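Local coordinates for HIGH affinity ribose transport protein RBSD (Bacillus subtilis, PDB 1OGC), which probably catalyses the interconversion of the beta-pyran and beta-furan forms of D-ribose, working as a homodecamer built from two pentamers, at residues 99-104 with 122-127. Residues are numbered along the deposited sequence; the frame is centred on the assembly and turned at random.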
loop_
_atom_site.group_PDB
_atom_site.type_symbol
_atom_site.label_atom_id
_atom_site.label_comp_id
_atom_site.label_asym_id
_atom_site.label_seq_id
_atom_site.Cartn_x
_atom_site.Cartn_y
_atom_site.Cartn_z
ATOM N N GLU A 99 -20.402 -26.770 -10.856
ATOM C CA GLU A 99 -19.018 -26.545 -11.251
ATOM C C GLU A 99 -18.887 -25.338 -12.165
ATOM O O GLU A 99 -17.986 -24.518 -11.991
ATOM C CB GLU A 99 -18.453 -27.785 -11.947
ATOM C CG GLU A 99 -18.263 -28.965 -11.016
ATOM C CD GLU A 99 -17.399 -28.610 -9.824
ATOM O OE1 GLU A 99 -16.269 -28.119 -10.039
ATOM O OE2 GLU A 99 -17.848 -28.818 -8.673
ATOM N N GLU A 100 -19.779 -25.236 -13.144
ATOM C CA GLU A 100 -19.749 -24.108 -14.064
ATOM C C GLU A 100 -20.077 -22.854 -13.261
ATOM O O GLU A 100 -19.501 -21.787 -13.480
ATOM C CB GLU A 100 -20.790 -24.280 -15.168
ATOM C CG GLU A 100 -20.639 -25.532 -16.008
ATOM C CD GLU A 100 -21.723 -25.636 -17.064
ATOM O OE1 GLU A 100 -21.772 -24.758 -17.954
ATOM O OE2 GLU A 100 -22.532 -26.588 -16.997
ATOM N N PHE A 101 -21.017 -23.005 -12.331
ATOM C CA PHE A 101 -21.447 -21.915 -11.468
ATOM C C PHE A 101 -20.242 -21.300 -10.754
ATOM O O PHE A 101 -20.019 -20.088 -10.825
ATOM C CB PHE A 101 -22.445 -22.441 -10.433
ATOM C CG PHE A 101 -22.994 -21.384 -9.525
ATOM C CD1 PHE A 101 -24.072 -20.599 -9.920
ATOM C CD2 PHE A 101 -22.429 -21.167 -8.272
ATOM C CE1 PHE A 101 -24.580 -19.613 -9.082
ATOM C CE2 PHE A 101 -22.929 -20.183 -7.427
ATOM C CZ PHE A 101 -24.009 -19.403 -7.832
ATOM N N LYS A 102 -19.470 -22.142 -10.069
ATOM C CA LYS A 102 -18.293 -21.688 -9.337
ATOM C C LYS A 102 -17.296 -20.939 -10.223
ATOM O O LYS A 102 -16.649 -19.994 -9.773
ATOM C CB LYS A 102 -17.613 -22.878 -8.644
ATOM C CG LYS A 102 -18.118 -23.128 -7.221
ATOM C CD LYS A 102 -18.347 -24.611 -6.910
ATOM C CE LYS A 102 -17.087 -25.452 -7.030
ATOM N NZ LYS A 102 -16.043 -25.055 -6.044
ATOM N N LEU A 103 -17.178 -21.353 -11.481
ATOM C CA LEU A 103 -16.265 -20.692 -12.413
ATOM C C LEU A 103 -16.740 -19.275 -12.702
ATOM O O LEU A 103 -15.942 -18.347 -12.845
ATOM C CB LEU A 103 -16.191 -21.458 -13.732
ATOM C CG LEU A 103 -15.418 -22.774 -13.754
ATOM C CD1 LEU A 103 -15.500 -23.376 -15.150
ATOM C CD2 LEU A 103 -13.965 -22.531 -13.361
ATOM N N LEU A 104 -18.056 -19.127 -12.793
ATOM C CA LEU A 104 -18.673 -17.844 -13.083
ATOM C C LEU A 104 -18.485 -16.835 -11.949
ATOM O O LEU A 104 -18.410 -15.637 -12.195
ATOM C CB LEU A 104 -20.164 -18.050 -13.359
ATOM C CG LEU A 104 -20.751 -17.307 -14.563
ATOM C CD1 LEU A 104 -20.018 -17.713 -15.838
ATOM C CD2 LEU A 104 -22.234 -17.638 -14.679
ATOM N N ASN A 122 -27.125 -20.813 -3.484
ATOM C CA ASN A 122 -26.282 -19.758 -4.046
ATOM C C ASN A 122 -26.843 -19.266 -5.375
ATOM O O ASN A 122 -27.422 -20.035 -6.134
ATOM C CB ASN A 122 -24.859 -20.265 -4.315
ATOM C CG ASN A 122 -24.266 -21.015 -3.143
ATOM O OD1 ASN A 122 -24.271 -22.245 -3.117
ATOM N ND2 ASN A 122 -23.760 -20.281 -2.162
ATOM N N CYS A 123 -26.667 -17.982 -5.663
ATOM C CA CYS A 123 -27.130 -17.451 -6.941
ATOM C C CYS A 123 -26.346 -16.210 -7.341
ATOM O O CYS A 123 -25.804 -15.502 -6.498
ATOM C CB CYS A 123 -28.629 -17.124 -6.899
ATOM S SG CYS A 123 -29.056 -15.640 -5.988
ATOM N N ILE A 124 -26.279 -15.976 -8.643
ATOM C CA ILE A 124 -25.592 -14.823 -9.195
ATOM C C ILE A 124 -26.640 -13.885 -9.773
ATOM O O ILE A 124 -27.419 -14.284 -10.638
ATOM C CB ILE A 124 -24.628 -15.231 -10.336
ATOM C CG1 ILE A 124 -23.377 -15.892 -9.758
ATOM C CG2 ILE A 124 -24.254 -14.011 -11.170
ATOM C CD1 ILE A 124 -22.427 -16.418 -10.824
ATOM N N LEU A 125 -26.673 -12.652 -9.285
ATOM C CA LEU A 125 -27.611 -11.664 -9.804
ATOM C C LEU A 125 -26.864 -10.810 -10.814
ATOM O O LEU A 125 -25.812 -10.255 -10.506
ATOM C CB LEU A 125 -28.144 -10.781 -8.678
ATOM C CG LEU A 125 -28.927 -11.518 -7.592
ATOM C CD1 LEU A 125 -29.368 -10.546 -6.512
ATOM C CD2 LEU A 125 -30.131 -12.206 -8.223
ATOM N N GLN A 126 -27.393 -10.729 -12.028
ATOM C CA GLN A 126 -26.778 -9.926 -13.073
ATOM C C GLN A 126 -27.546 -8.612 -13.160
ATOM O O GLN A 126 -28.746 -8.604 -13.439
ATOM C CB GLN A 126 -26.837 -10.656 -14.415
ATOM C CG GLN A 126 -25.901 -10.076 -15.464
ATOM C CD GLN A 126 -25.848 -10.915 -16.725
ATOM O OE1 GLN A 126 -26.707 -10.799 -17.599
ATOM N NE2 GLN A 126 -24.843 -11.778 -16.818
ATOM N N ALA A 127 -26.844 -7.510 -12.915
ATOM C CA ALA A 127 -27.437 -6.177 -12.928
ATOM C C ALA A 127 -28.061 -5.762 -14.253
ATOM O O ALA A 127 -27.488 -5.963 -15.319
ATOM C CB ALA A 127 -26.392 -5.144 -12.514
#
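Phe101 holds CG anti to its backbone N, beside the carbonyl carbon (chi1 -178°), and Ile124 sets CG1 anti to its carbonyl carbon (chi1 -75°), which brings ring and branch together where helix 98-104 packs on strand 123-127, an inner strand of the mixed sheet in this RbsD/FucU fold. The two side chains slide past each other in opposite directions, with Phe101 CE1 4.0 Å from Ile124 CG1. The far end of the ring reaches the start of the strand: Phe101 CZ lies 3.7 Å from Cys123 N, and Phe101 CE2 is 3.7 Å from Asn122 CB. Asn122 is a substrate-binding residue beside Asp28 and His98, two others of that site; the ring meets it through CB and touches the chain just after it, at Cys123. An alanine in place of Phe101 would probably open a gap beneath the helix and leave Ile124 CG1 without its aromatic neighbour, with one of the contacts at Asn122 CB lost as well. Ile124 also packs on Val25 and Ile68 of the flanking strands, and Leu104 touches Ile68 too. Three residues beyond Phe101 along the helix, Leu104 crosses Ile124 at about a right angle, and Leu104 CB lies 3.8 Å from Ile124 CD1.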